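Local coordinates for protein beta-glucosidase (Streptococcus pyogenes, PDB 4B3K) that probably hydrolyses beta-glucosides and 6-phospho-beta-glucosides, as a member of glycoside hydrolase family 1, at residues A[38-43]-A[422-427]; A[71-76]-A[411-416]. One frame throughout, in Å; residues are numbered along the deposited sequence.

From the N terminus, the chain passes through the first barrel strand, 8-12, and helix 29-36 before reaching 38-43, the first half of contact 1. Helix 53-66 then leads to 71-76 on the second strand, the first half of contact 2. The barrel's remaining strands follow, until 411-416 on the last strand, 409-414, closes contact 2 over 334 intervening residues. A few residues later 422-427 closes contact 1, so contact 2 is nested inside the loop of contact 1. The inner contact joins two strands that flank strand 8-12; the outer one joins two loops beyond strands 8-12 and 409-414. Their centres lie about 22 Å apart and they do not touch.

Contact 1: A[38-43]-A[422-427]; sequences PDLFYD and SWLNAY
Tyr42 and Leu424 supply the polar link between the two loops, a backbone hydrogen bond from Tyr42 N to Leu424 O of 2.7 Å, with an N-H...O angle of 166°. The same oxygen also receives a CA-H...O contact, with Phe41 CA 3.2 Å from Leu424 O.

The apolar part centres on one methyl group. Leu424 CD2 sits over a face of the Phe41 ring, 4.0 Å from its centroid and 17° off the ring normal, which meets the geometry of a CH-pi contact; the methyl is displaced toward the rim, nearest to Phe41 CE1. Leu424 CG stands anti to its carbonyl carbon (chi1 -61°), and from there the CD2 branch reaches both the ring and Leu40, whose CB is 3.9 Å from Leu424 CD2. Farther along, Tyr42 turns its CB toward the partner loop, to 3.4 Å from Asn425 O, while its phenol leads away from it. Ala426 CB lies 3.9 Å from Tyr42 O.

Helix 29-36 backs the interface: Tyr34 meets Phe41 edge-to-face, Phe30 stacks on Trp423, and Trp33 touches both leucines.

The segment 422-427 folds back on itself: Ser422 N bonds to Ala426 O at 2.7 Å, and Asn425 and Ala426 are set opposite Ser422 in a way that fits a classic bulge. The whole joins loops that follow the first and last strands of the TIM barrel; in family 1 relatives acting on 6-phosphoglycosides, the loop after the last strand carries phosphate-binding residues, so 422-427 probably lies beside the corresponding pocket here.

Contact 2: A[71-76]-A[411-416]; sequences SYRTSI and GYHVWT
Strands 71-75 and 411-414 run at 56° to each other with axes 8.5 Å apart at closest approach, and the nearest CA pair, Tyr72 and His413, is 8.0 Å apart, too far for direct backbone pairing. His413 NE2 donates to Ser71 OG over 2.7 Å, and the oxygen lies only 6° out of the imidazole plane. Ser71 OG in turn bonds to Trp9 O, so the hydroxyl receives one bond and gives another. Arg73 CB approaches the same imidazole at its edge, 3.6 Å from His413 CE1, while Phe362 meets the ring edge-to-face.

In the eight-stranded TIM barrel of the family, these are the second and last strands, and strand 8-12 separates them; Ser71 and Arg73 form backbone hydrogen bonds with it at Trp9 and Gly11. His413 and Arg73 point into the barrel interior.

Arg73 starts with CG anti to its backbone N (chi1 178°) and then bends at chi2 and chi3. Arg73 NH2 forms a salt bridge with Glu365 OE2, tying strand 71-75 to strand 361-365 near the strand ends where a TIM-barrel enzyme has its active site; it also passes the indole edge of Trp415, 4.3 Å from Trp415 CZ3.

Contact 1: A[38-43]-A[422-427]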
loop_
_atom_site.group_PDB
_atom_site.type_symbol
_atom_site.label_atom_id
_atom_site.label_comp_id
_atom_site.label_asym_id
_atom_site.label_seq_id
_atom_site.Cartn_x
_atom_site.Cartn_y
_atom_site.Cartn_z
ATOM N N PRO A 38 -12.753 10.606 -17.756
ATOM C CA PRO A 38 -13.645 9.918 -16.821
ATOM C C PRO A 38 -14.043 8.532 -17.297
ATOM O O PRO A 38 -14.412 7.683 -16.483
ATOM C CB PRO A 38 -14.908 10.809 -16.815
ATOM C CG PRO A 38 -14.838 11.633 -18.046
ATOM C CD PRO A 38 -13.406 11.725 -18.468
ATOM N N ASP A 39 -14.013 8.358 -18.622
ATOM C CA ASP A 39 -14.368 7.137 -19.363
ATOM C C ASP A 39 -13.415 5.971 -19.151
ATOM O O ASP A 39 -13.677 4.845 -19.635
ATOM C CB ASP A 39 -14.526 7.430 -20.879
ATOM C CG ASP A 39 -13.324 8.212 -21.503
ATOM O OD1 ASP A 39 -12.729 9.164 -20.903
ATOM O OD2 ASP A 39 -13.000 7.886 -22.659
ATOM N N LEU A 40 -12.315 6.244 -18.439
ATOM C CA LEU A 40 -11.306 5.223 -18.083
ATOM C C LEU A 40 -11.656 4.565 -16.780
ATOM O O LEU A 40 -11.085 3.528 -16.452
ATOM C CB LEU A 40 -9.890 5.807 -17.965
ATOM C CG LEU A 40 -9.102 6.137 -19.234
ATOM C CD1 LEU A 40 -7.609 6.170 -18.923
ATOM C CD2 LEU A 40 -9.392 5.163 -20.387
ATOM N N PHE A 41 -12.584 5.162 -16.037
ATOM C CA PHE A 41 -12.936 4.650 -14.741
ATOM C C PHE A 41 -14.235 3.868 -14.790
ATOM O O PHE A 41 -15.212 4.318 -15.390
ATOM C CB PHE A 41 -13.015 5.785 -13.737
ATOM C CG PHE A 41 -11.708 6.480 -13.539
ATOM C CD1 PHE A 41 -11.085 7.164 -14.602
ATOM C CD2 PHE A 41 -11.060 6.452 -12.298
ATOM C CE1 PHE A 41 -9.860 7.810 -14.419
ATOM C CE2 PHE A 41 -9.834 7.106 -12.134
ATOM C CZ PHE A 41 -9.233 7.761 -13.195
ATOM N N TYR A 42 -14.260 2.705 -14.147
ATOM C CA TYR A 42 -15.475 1.870 -14.169
ATOM C C TYR A 42 -16.718 2.667 -13.867
ATOM O O TYR A 42 -16.732 3.450 -12.935
ATOM C CB TYR A 42 -15.398 0.698 -13.196
ATOM C CG TYR A 42 -16.425 -0.342 -13.542
ATOM C CD1 TYR A 42 -16.279 -1.120 -14.691
ATOM C CD2 TYR A 42 -17.577 -0.522 -12.766
ATOM C CE1 TYR A 42 -17.231 -2.061 -15.050
ATOM C CE2 TYR A 42 -18.533 -1.473 -13.119
ATOM C CZ TYR A 42 -18.344 -2.235 -14.268
ATOM O OH TYR A 42 -19.267 -3.194 -14.654
ATOM N N ASP A 43 -17.770 2.461 -14.652
ATOM C CA ASP A 43 -19.033 3.209 -14.455
ATOM C C ASP A 43 -18.877 4.756 -14.326
ATOM O O ASP A 43 -19.760 5.404 -13.774
ATOM C CB ASP A 43 -19.798 2.689 -13.213
ATOM C CG ASP A 43 -20.757 1.519 -13.523
ATOM O OD1 ASP A 43 -21.298 1.441 -14.652
ATOM O OD2 ASP A 43 -20.988 0.669 -12.621
ATOM N N SER A 422 -11.644 2.059 -5.827
ATOM C CA SER A 422 -10.436 1.378 -6.306
ATOM C C SER A 422 -9.826 1.909 -7.627
ATOM O O SER A 422 -9.679 1.185 -8.601
ATOM C CB SER A 422 -10.617 -0.151 -6.275
ATOM O OG SER A 422 -9.375 -0.786 -5.935
ATOM N N TRP A 423 -9.456 3.185 -7.649
ATOM C CA TRP A 423 -8.776 3.779 -8.826
ATOM C C TRP A 423 -9.563 3.657 -10.100
ATOM O O TRP A 423 -10.773 3.957 -10.104
ATOM C CB TRP A 423 -7.410 3.157 -8.987
ATOM C CG TRP A 423 -6.733 3.032 -7.658
ATOM C CD1 TRP A 423 -6.307 1.874 -7.028
ATOM C CD2 TRP A 423 -6.407 4.132 -6.722
ATOM N NE1 TRP A 423 -5.751 2.176 -5.804
ATOM C CE2 TRP A 423 -5.787 3.519 -5.571
ATOM C CE3 TRP A 423 -6.582 5.520 -6.735
ATOM C CZ2 TRP A 423 -5.382 4.275 -4.473
ATOM C CZ3 TRP A 423 -6.141 6.274 -5.636
ATOM C CH2 TRP A 423 -5.559 5.672 -4.538
ATOM N N LEU A 424 -8.898 3.224 -11.192
ATOM C CA LEU A 424 -9.591 2.980 -12.480
ATOM C C LEU A 424 -10.782 2.014 -12.325
ATOM O O LEU A 424 -11.847 2.191 -12.939
ATOM C CB LEU A 424 -8.636 2.466 -13.558
ATOM C CG LEU A 424 -7.441 3.345 -14.009
ATOM C CD1 LEU A 424 -6.399 2.492 -14.727
ATOM C CD2 LEU A 424 -7.846 4.566 -14.860
ATOM N N ASN A 425 -10.614 1.015 -11.477
ATOM C CA ASN A 425 -11.687 0.116 -11.219
ATOM C C ASN A 425 -12.773 0.684 -10.322
ATOM O O ASN A 425 -13.866 0.107 -10.238
ATOM C CB ASN A 425 -11.141 -1.155 -10.571
ATOM C CG ASN A 425 -10.272 -1.958 -11.499
ATOM O OD1 ASN A 425 -9.424 -2.686 -11.034
ATOM N ND2 ASN A 425 -10.485 -1.836 -12.806
ATOM N N ALA A 426 -12.473 1.763 -9.599
ATOM C CA ALA A 426 -13.522 2.506 -8.865
ATOM C C ALA A 426 -14.330 1.559 -8.013
ATOM O O ALA A 426 -13.767 0.961 -7.150
ATOM C CB ALA A 426 -14.396 3.338 -9.808
ATOM N N TYR A 427 -15.626 1.399 -8.243
ATOM C CA TYR A 427 -16.449 0.545 -7.379
ATOM C C TYR A 427 -16.901 -0.794 -8.018
ATOM O O TYR A 427 -17.799 -1.502 -7.492
ATOM C CB TYR A 427 -17.620 1.347 -6.858
ATOM C CG TYR A 427 -17.209 2.329 -5.804
ATOM C CD1 TYR A 427 -16.860 1.899 -4.538
ATOM C CD2 TYR A 427 -17.151 3.699 -6.065
ATOM C CE1 TYR A 427 -16.469 2.796 -3.557
ATOM C CE2 TYR A 427 -16.756 4.604 -5.081
ATOM C CZ TYR A 427 -16.424 4.148 -3.832
ATOM O OH TYR A 427 -16.051 5.015 -2.819
#

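Contact 2: A[71-76]-A[411-416]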
loop_
_atom_site.group_PDB
_atom_site.type_symbol
_atom_site.label_atom_id
_atom_site.label_comp_id
_atom_site.label_asym_id
_atom_site.label_seq_id
_atom_site.Cartn_x
_atom_site.Cartn_y
_atom_site.Cartn_z
ATOM N N SER A 71 -7.103 -0.976 15.539
ATOM C CA SER A 71 -6.192 -0.097 14.767
ATOM C C SER A 71 -6.850 0.285 13.437
ATOM O O SER A 71 -7.824 -0.365 13.027
ATOM C CB SER A 71 -4.841 -0.803 14.535
ATOM O OG SER A 71 -5.041 -2.018 13.812
ATOM N N TYR A 72 -6.317 1.309 12.766
ATOM C CA TYR A 72 -6.890 1.843 11.527
ATOM C C TYR A 72 -5.828 2.562 10.743
ATOM O O TYR A 72 -5.167 3.480 11.243
ATOM C CB TYR A 72 -8.003 2.831 11.826
ATOM C CG TYR A 72 -8.709 3.434 10.610
ATOM C CD1 TYR A 72 -9.439 2.649 9.743
ATOM C CD2 TYR A 72 -8.711 4.806 10.398
ATOM C CE1 TYR A 72 -10.100 3.206 8.676
ATOM C CE2 TYR A 72 -9.366 5.370 9.333
ATOM C CZ TYR A 72 -10.053 4.567 8.479
ATOM O OH TYR A 72 -10.707 5.131 7.425
ATOM N N ARG A 73 -5.651 2.140 9.497
ATOM C CA ARG A 73 -4.676 2.793 8.652
ATOM C C ARG A 73 -5.362 3.495 7.459
ATOM O O ARG A 73 -6.114 2.870 6.674
ATOM C CB ARG A 73 -3.614 1.807 8.233
ATOM C CG ARG A 73 -2.555 2.351 7.316
ATOM C CD ARG A 73 -2.329 1.222 6.343
ATOM N NE ARG A 73 -2.300 1.669 4.968
ATOM C CZ ARG A 73 -2.119 0.860 3.933
ATOM N NH1 ARG A 73 -1.980 -0.443 4.139
ATOM N NH2 ARG A 73 -2.048 1.351 2.700
ATOM N N THR A 74 -5.132 4.803 7.399
ATOM C CA THR A 74 -5.514 5.614 6.279
ATOM C C THR A 74 -4.289 6.444 5.872
ATOM O O THR A 74 -3.152 6.128 6.272
ATOM C CB THR A 74 -6.819 6.432 6.531
ATOM O OG1 THR A 74 -7.299 6.908 5.282
ATOM C CG2 THR A 74 -6.628 7.629 7.476
ATOM N N SER A 75 -4.476 7.458 5.046
ATOM C CA SER A 75 -3.336 8.265 4.694
ATOM C C SER A 75 -3.672 9.732 4.814
ATOM O O SER A 75 -4.856 10.119 4.788
ATOM C CB SER A 75 -2.823 7.942 3.273
ATOM O OG SER A 75 -3.814 8.181 2.283
ATOM N N ILE A 76 -2.619 10.538 4.924
ATOM C CA ILE A 76 -2.727 11.981 4.846
ATOM C C ILE A 76 -2.332 12.441 3.424
ATOM O O ILE A 76 -1.217 12.224 2.990
ATOM C CB ILE A 76 -1.895 12.648 5.988
ATOM C CG1 ILE A 76 -2.460 12.237 7.355
ATOM C CG2 ILE A 76 -1.857 14.170 5.839
ATOM C CD1 ILE A 76 -1.732 12.816 8.547
ATOM N N GLY A 411 0.441 -7.763 13.472
ATOM C CA GLY A 411 -0.865 -7.316 13.049
ATOM C C GLY A 411 -1.338 -7.752 11.672
ATOM O O GLY A 411 -0.546 -8.003 10.761
ATOM N N TYR A 412 -2.661 -7.800 11.548
ATOM C CA TYR A 412 -3.369 -8.073 10.324
ATOM C C TYR A 412 -4.418 -6.947 10.083
ATOM O O TYR A 412 -5.300 -6.682 10.919
ATOM C CB TYR A 412 -4.050 -9.433 10.473
ATOM C CG TYR A 412 -4.887 -9.921 9.297
ATOM C CD1 TYR A 412 -4.299 -10.526 8.199
ATOM C CD2 TYR A 412 -6.273 -9.790 9.307
ATOM C CE1 TYR A 412 -5.070 -10.989 7.149
ATOM C CE2 TYR A 412 -7.052 -10.244 8.265
ATOM C CZ TYR A 412 -6.453 -10.834 7.187
ATOM O OH TYR A 412 -7.238 -11.309 6.140
ATOM N N HIS A 413 -4.291 -6.304 8.931
ATOM C CA HIS A 413 -5.215 -5.320 8.452
ATOM C C HIS A 413 -5.816 -5.813 7.164
ATOM O O HIS A 413 -5.099 -6.105 6.180
ATOM C CB HIS A 413 -4.483 -4.036 8.132
ATOM C CG HIS A 413 -4.441 -3.031 9.260
ATOM N ND1 HIS A 413 -4.158 -1.728 9.048
ATOM C CD2 HIS A 413 -4.618 -3.182 10.635
ATOM C CE1 HIS A 413 -4.158 -1.084 10.230
ATOM N NE2 HIS A 413 -4.447 -1.980 11.195
ATOM N N VAL A 414 -7.153 -5.878 7.177
ATOM C CA VAL A 414 -7.967 -6.199 6.025
ATOM C C VAL A 414 -8.024 -5.000 5.096
ATOM O O VAL A 414 -8.218 -3.871 5.545
ATOM C CB VAL A 414 -9.409 -6.570 6.447
ATOM C CG1 VAL A 414 -10.246 -6.913 5.207
ATOM C CG2 VAL A 414 -9.410 -7.701 7.502
ATOM N N TRP A 415 -7.814 -5.233 3.810
ATOM C CA TRP A 415 -8.153 -4.221 2.812
ATOM C C TRP A 415 -9.520 -4.626 2.436
ATOM O O TRP A 415 -9.649 -5.509 1.581
ATOM C CB TRP A 415 -7.277 -4.295 1.545
ATOM C CG TRP A 415 -7.661 -3.145 0.664
ATOM C CD1 TRP A 415 -8.705 -3.076 -0.273
ATOM C CD2 TRP A 415 -7.133 -1.779 0.722
ATOM N NE1 TRP A 415 -8.804 -1.832 -0.819
ATOM C CE2 TRP A 415 -7.895 -1.000 -0.264
ATOM C CE3 TRP A 415 -6.109 -1.154 1.435
ATOM C CZ2 TRP A 415 -7.622 0.325 -0.509
ATOM C CZ3 TRP A 415 -5.859 0.188 1.175
ATOM C CH2 TRP A 415 -6.597 0.899 0.214
ATOM N N THR A 416 -10.570 -4.023 2.991
ATOM C CA THR A 416 -10.586 -2.739 3.654
ATOM C C THR A 416 -11.908 -2.678 4.422
ATOM O O THR A 416 -12.826 -3.437 4.113
ATOM C CB THR A 416 -10.602 -1.585 2.613
ATOM O OG1 THR A 416 -10.444 -0.339 3.278
ATOM C CG2 THR A 416 -11.906 -1.541 1.797
#